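Local coordinates for protein NOVP (Streptomyces caeruleus, PDB 2WK1) that transfers a methyl group from S-adenosyl-L-methionine to the 4-hydroxyl of the noviose sugar, the penultimate step of novobiocin biosynthesis, at residues Cys97-Pro107 with Val234-Val242. Sequence-based numbering, arbitrary orientation.
Sequences CVEDVIGNNVP and VSVGGYVIV
The ring of Tyr239 lies over Cys97. Cys97 SG sits above one ring face, 3.9 Å from the Tyr239 centroid and offset toward the rim, a sulfur-aromatic contact. Cys97 CB meets the same face as a CH-pi donor. Chi1 of -69° turns SG away from the carbonyl carbon of Cys97, toward the CG side of the ring and near Ile241 CD1. At the ring edge, Val101 CG1 lies in plane, 3.7 Å from Tyr239 CD2. Tyr239 OH donates a short bond of 2.5 Å to Asp100 OD2. The hydroxyl meets OD2 from above the carboxylate plane, and carboxylate and ring are turned 67° apart. With chi1 at -170°, the Asp100 carboxylate reaches toward the Tyr239 hydroxyl. A water also donates to Asp100 OD2 and to Gly237 O, so OD2 accepts two bonds. These contacts pack helix 87-103 on the central sheet of the Rossmann-like methyltransferase fold, antiparallel to strand 238-242. Strands 210-215 and 276-279 flank that strand. A Schellman motif at Asn105 ends the helix and brings Val106 to the type II turn Ser235-Gly238. Both Val106 methyls lie on one side of the Gly237-Gly238 peptide: CG1 is 3.7 Å from Gly238 N, and CG2 is 3.8 Å from Gly237 O. Beyond it, Ser235 OG donates to Pro107 O at 2.7 Å, from above the carbonyl plane.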
ATOM      1  N   CYS A  97      20.774  -2.464  -0.922  1.00 10.85           N
ATOM      2  CA  CYS A  97      21.643  -3.631  -1.074  1.00 11.04           C
ATOM      3  C   CYS A  97      21.221  -4.508  -2.245  1.00 10.85           C
ATOM      4  O   CYS A  97      22.070  -4.951  -3.016  1.00 11.43           O
ATOM      5  CB  CYS A  97      21.680  -4.444   0.232  1.00 11.26           C
ATOM      6  SG  CYS A  97      22.526  -3.661   1.603  1.00 13.53           S
ATOM      7  N   VAL A  98      19.925  -4.783  -2.350  1.00 10.39           N
ATOM      8  CA  VAL A  98      19.464  -5.647  -3.431  1.00 10.19           C
ATOM      9  C   VAL A  98      19.665  -4.952  -4.783  1.00 11.17           C
ATOM     10  O   VAL A  98      20.130  -5.586  -5.738  1.00 11.42           O
ATOM     11  CB  VAL A  98      17.997  -6.090  -3.252  1.00 10.52           C
ATOM     12  CG1 VAL A  98      17.525  -6.914  -4.456  1.00 12.57           C
ATOM     13  CG2 VAL A  98      17.838  -6.907  -1.962  1.00 11.23           C
ATOM     14  N   GLU A  99      19.342  -3.663  -4.875  1.00 11.08           N
ATOM     15  CA  GLU A  99      19.606  -2.969  -6.154  1.00 12.17           C
ATOM     16  C   GLU A  99      21.091  -2.950  -6.491  1.00 12.79           C
ATOM     17  O   GLU A  99      21.446  -3.006  -7.672  1.00 14.40           O
ATOM     18  CB  GLU A  99      18.975  -1.582  -6.201  1.00 12.78           C
ATOM     19  CG  GLU A  99      17.452  -1.677  -6.228  1.00 14.24           C
ATOM     20  CD  GLU A  99      16.740  -0.377  -6.436  1.00 18.36           C
ATOM     21  OE1 GLU A  99      17.230   0.671  -5.975  1.00 21.72           O
ATOM     22  OE2 GLU A  99      15.681  -0.409  -7.076  1.00 20.79           O
ATOM     23  N   ASP A 100      21.961  -2.844  -5.489  1.00 12.68           N
ATOM     24  CA  ASP A 100      23.408  -2.821  -5.765  1.00 13.29           C
ATOM     25  C   ASP A 100      23.885  -4.180  -6.282  1.00 12.58           C
ATOM     26  O   ASP A 100      24.676  -4.256  -7.232  1.00 14.27           O
ATOM     27  CB  ASP A 100      24.215  -2.421  -4.524  1.00 14.17           C
ATOM     28  CG  ASP A 100      25.671  -2.165  -4.852  1.00 17.57           C
ATOM     29  OD1 ASP A 100      25.929  -1.227  -5.642  1.00 21.94           O
ATOM     30  OD2 ASP A 100      26.536  -2.883  -4.328  1.00 19.92           O
ATOM     31  N   VAL A 101      23.402  -5.281  -5.696  1.00 13.02           N
ATOM     32  CA  VAL A 101      23.805  -6.605  -6.186  1.00 13.05           C
ATOM     33  C   VAL A 101      23.276  -6.861  -7.600  1.00 13.41           C
ATOM     34  O   VAL A 101      23.959  -7.478  -8.431  1.00 14.43           O
ATOM     35  CB  VAL A 101      23.506  -7.784  -5.211  1.00 14.32           C
ATOM     36  CG1 VAL A 101      24.186  -7.567  -3.877  1.00 12.78           C
ATOM     37  CG2 VAL A 101      22.055  -8.072  -5.048  1.00 15.58           C
ATOM     38  N   ILE A 102      22.083  -6.359  -7.894  1.00 13.97           N
ATOM     39  CA  ILE A 102      21.533  -6.478  -9.249  1.00 15.26           C
ATOM     40  C   ILE A 102      22.367  -5.627 -10.195  1.00 15.81           C
ATOM     41  O   ILE A 102      22.754  -6.096 -11.255  1.00 17.54           O
ATOM     42  CB  ILE A 102      20.061  -6.014  -9.331  1.00 15.64           C
ATOM     43  CG1 ILE A 102      19.165  -6.969  -8.538  1.00 14.97           C
ATOM     44  CG2 ILE A 102      19.625  -5.898 -10.824  1.00 16.22           C
ATOM     45  CD1 ILE A 102      17.754  -6.445  -8.294  1.00 15.15           C
ATOM     46  N   GLY A 103      22.635  -4.377  -9.831  1.00 16.64           N
ATOM     47  CA  GLY A 103      23.369  -3.472 -10.728  1.00 17.10           C
ATOM     48  C   GLY A 103      24.806  -3.877 -10.990  1.00 17.97           C
ATOM     49  O   GLY A 103      25.357  -3.572 -12.052  1.00 20.04           O
ATOM     50  N   ASN A 104      25.415  -4.557 -10.027  1.00 18.13           N
ATOM     51  CA  ASN A 104      26.787  -5.042 -10.154  1.00 18.27           C
ATOM     52  C   ASN A 104      26.877  -6.519 -10.528  1.00 18.08           C
ATOM     53  O   ASN A 104      27.962  -7.089 -10.567  1.00 19.59           O
ATOM     54  CB  ASN A 104      27.553  -4.765  -8.873  1.00 18.76           C
ATOM     55  CG  ASN A 104      27.936  -3.316  -8.730  1.00 21.96           C
ATOM     56  OD1 ASN A 104      28.726  -2.790  -9.537  1.00 27.08           O
ATOM     57  ND2 ASN A 104      27.442  -2.664  -7.699  1.00 25.61           N
ATOM     58  N   ASN A 105      25.743  -7.140 -10.794  1.00 17.23           N
ATOM     59  CA  ASN A 105      25.681  -8.539 -11.167  1.00 17.83           C
ATOM     60  C   ASN A 105      26.441  -9.449 -10.210  1.00 17.38           C
ATOM     61  O   ASN A 105      27.116 -10.390 -10.602  1.00 18.24           O
ATOM     62  CB  ASN A 105      26.176  -8.696 -12.603  1.00 19.43           C
ATOM     63  CG  ASN A 105      25.283  -7.983 -13.579  1.00 24.92           C
ATOM     64  OD1 ASN A 105      24.093  -8.294 -13.674  1.00 32.91           O
ATOM     65  ND2 ASN A 105      25.823  -6.991 -14.257  1.00 32.13           N
ATOM     66  N   VAL A 106      26.272  -9.190  -8.916  1.00 15.48           N
ATOM     67  CA  VAL A 106      26.821 -10.090  -7.909  1.00 14.92           C
ATOM     68  C   VAL A 106      25.938 -11.335  -7.865  1.00 14.65           C
ATOM     69  O   VAL A 106      24.722 -11.207  -7.679  1.00 14.51           O
ATOM     70  CB  VAL A 106      26.825  -9.426  -6.522  1.00 14.74           C
ATOM     71  CG1 VAL A 106      27.248 -10.411  -5.413  1.00 15.06           C
ATOM     72  CG2 VAL A 106      27.674  -8.151  -6.508  1.00 15.40           C
ATOM     73  N   PRO A 107      26.494 -12.538  -8.070  1.00 15.12           N
ATOM     74  CA  PRO A 107      25.620 -13.712  -8.135  1.00 15.40           C
ATOM     75  C   PRO A 107      24.998 -14.059  -6.789  1.00 14.00           C
ATOM     76  O   PRO A 107      25.616 -13.864  -5.721  1.00 13.93           O
ATOM     77  CB  PRO A 107      26.551 -14.846  -8.551  1.00 17.39           C
ATOM     78  CG  PRO A 107      27.893 -14.334  -8.484  1.00 19.41           C
ATOM     79  CD  PRO A 107      27.897 -12.867  -8.355  1.00 16.06           C
ATOM     80  N   VAL A 234      27.840 -16.539   0.873  1.00 12.26           N
ATOM     81  CA  VAL A 234      27.732 -15.154   0.431  1.00 12.22           C
ATOM     82  C   VAL A 234      28.847 -14.819  -0.561  1.00 11.67           C
ATOM     83  O   VAL A 234      30.054 -14.978  -0.271  1.00 13.34           O
ATOM     84  CB  VAL A 234      27.726 -14.168   1.628  1.00 11.80           C
ATOM     85  CG1 VAL A 234      27.717 -12.717   1.148  1.00 12.89           C
ATOM     86  CG2 VAL A 234      26.500 -14.414   2.486  1.00 13.45           C
ATOM     87  N   SER A 235      28.444 -14.359  -1.740  1.00 12.31           N
ATOM     88  CA  SER A 235      29.373 -13.986  -2.780  1.00 12.69           C
ATOM     89  C   SER A 235      30.198 -12.755  -2.409  1.00 12.88           C
ATOM     90  O   SER A 235      29.763 -11.876  -1.682  1.00 13.74           O
ATOM     91  CB  SER A 235      28.596 -13.633  -4.043  1.00 13.30           C
ATOM     92  OG  SER A 235      27.877 -14.752  -4.491  1.00 15.15           O
ATOM     93  N   VAL A 236      31.382 -12.654  -3.000  1.00 13.08           N
ATOM     94  CA  VAL A 236      32.140 -11.416  -2.918  1.00 13.73           C
ATOM     95  C   VAL A 236      31.327 -10.340  -3.617  1.00 13.03           C
ATOM     96  O   VAL A 236      30.849 -10.520  -4.761  1.00 14.01           O
ATOM     97  CB  VAL A 236      33.519 -11.584  -3.568  1.00 14.64           C
ATOM     98  CG1 VAL A 236      34.245 -10.237  -3.668  1.00 16.35           C
ATOM     99  CG2 VAL A 236      34.325 -12.590  -2.773  1.00 18.22           C
ATOM    100  N   GLY A 237      31.142  -9.211  -2.931  1.00 12.87           N
ATOM    101  CA  GLY A 237      30.280  -8.139  -3.394  1.00 12.84           C
ATOM    102  C   GLY A 237      28.901  -8.174  -2.768  1.00 12.97           C
ATOM    103  O   GLY A 237      28.165  -7.216  -2.901  1.00 13.75           O
ATOM    104  N   GLY A 238      28.572  -9.286  -2.113  1.00 11.96           N
ATOM    105  CA  GLY A 238      27.275  -9.440  -1.461  1.00 11.97           C
ATOM    106  C   GLY A 238      27.264  -8.818  -0.088  1.00 11.06           C
ATOM    107  O   GLY A 238      28.273  -8.313   0.400  1.00 12.22           O
ATOM    108  N   TYR A 239      26.088  -8.814   0.513  1.00 10.09           N
ATOM    109  CA  TYR A 239      25.838  -8.125   1.760  1.00 10.03           C
ATOM    110  C   TYR A 239      25.282  -9.021   2.829  1.00  9.79           C
ATOM    111  O   TYR A 239      24.473  -9.903   2.541  1.00 10.60           O
ATOM    112  CB  TYR A 239      24.834  -6.990   1.530  1.00 10.84           C
ATOM    113  CG  TYR A 239      25.339  -5.879   0.650  1.00 11.13           C
ATOM    114  CD1 TYR A 239      26.070  -4.823   1.172  1.00 12.57           C
ATOM    115  CD2 TYR A 239      25.085  -5.863  -0.705  1.00 12.56           C
ATOM    116  CE1 TYR A 239      26.544  -3.807   0.340  1.00 13.85           C
ATOM    117  CE2 TYR A 239      25.564  -4.866  -1.528  1.00 13.02           C
ATOM    118  CZ  TYR A 239      26.265  -3.819  -1.000  1.00 14.16           C
ATOM    119  OH  TYR A 239      26.754  -2.779  -1.795  1.00 17.87           O
ATOM    120  N   VAL A 240      25.702  -8.764   4.060  1.00 10.31           N
ATOM    121  CA  VAL A 240      25.111  -9.330   5.260  1.00  9.72           C
ATOM    122  C   VAL A 240      24.505  -8.213   6.059  1.00  8.81           C
ATOM    123  O   VAL A 240      25.185  -7.238   6.397  1.00  9.84           O
ATOM    124  CB  VAL A 240      26.124 -10.083   6.112  1.00 10.05           C
ATOM    125  CG1 VAL A 240      25.455 -10.651   7.365  1.00 11.68           C
ATOM    126  CG2 VAL A 240      26.841 -11.165   5.276  1.00 12.60           C
ATOM    127  N   ILE A 241      23.213  -8.321   6.324  1.00  8.99           N
ATOM    128  CA  ILE A 241      22.465  -7.319   7.079  1.00  9.48           C
ATOM    129  C   ILE A 241      22.100  -7.913   8.454  1.00  9.17           C
ATOM    130  O   ILE A 241      21.557  -9.009   8.507  1.00 10.14           O
ATOM    131  CB  ILE A 241      21.187  -6.883   6.341  1.00  9.81           C
ATOM    132  CG1 ILE A 241      21.490  -6.273   4.960  1.00 11.17           C
ATOM    133  CG2 ILE A 241      20.345  -5.975   7.224  1.00 11.91           C
ATOM    134  CD1 ILE A 241      20.298  -6.202   4.039  1.00 12.82           C
ATOM    135  N   VAL A 242      22.385  -7.184   9.520  1.00 10.13           N
ATOM    136  CA  VAL A 242      22.081  -7.599  10.886  1.00 10.81           C
ATOM    137  C   VAL A 242      21.015  -6.645  11.402  1.00 10.81           C
ATOM    138  O   VAL A 242      21.290  -5.453  11.645  1.00 11.03           O
ATOM    139  CB  VAL A 242      23.324  -7.509  11.794  1.00 11.55           C
ATOM    140  CG1 VAL A 242      23.002  -8.031  13.144  1.00 14.65           C
ATOM    141  CG2 VAL A 242      24.536  -8.220  11.164  1.00 14.43           C
TER
HETATM  142  O   HOH W   1      27.528  -5.313  -5.011  1.00 23.24           O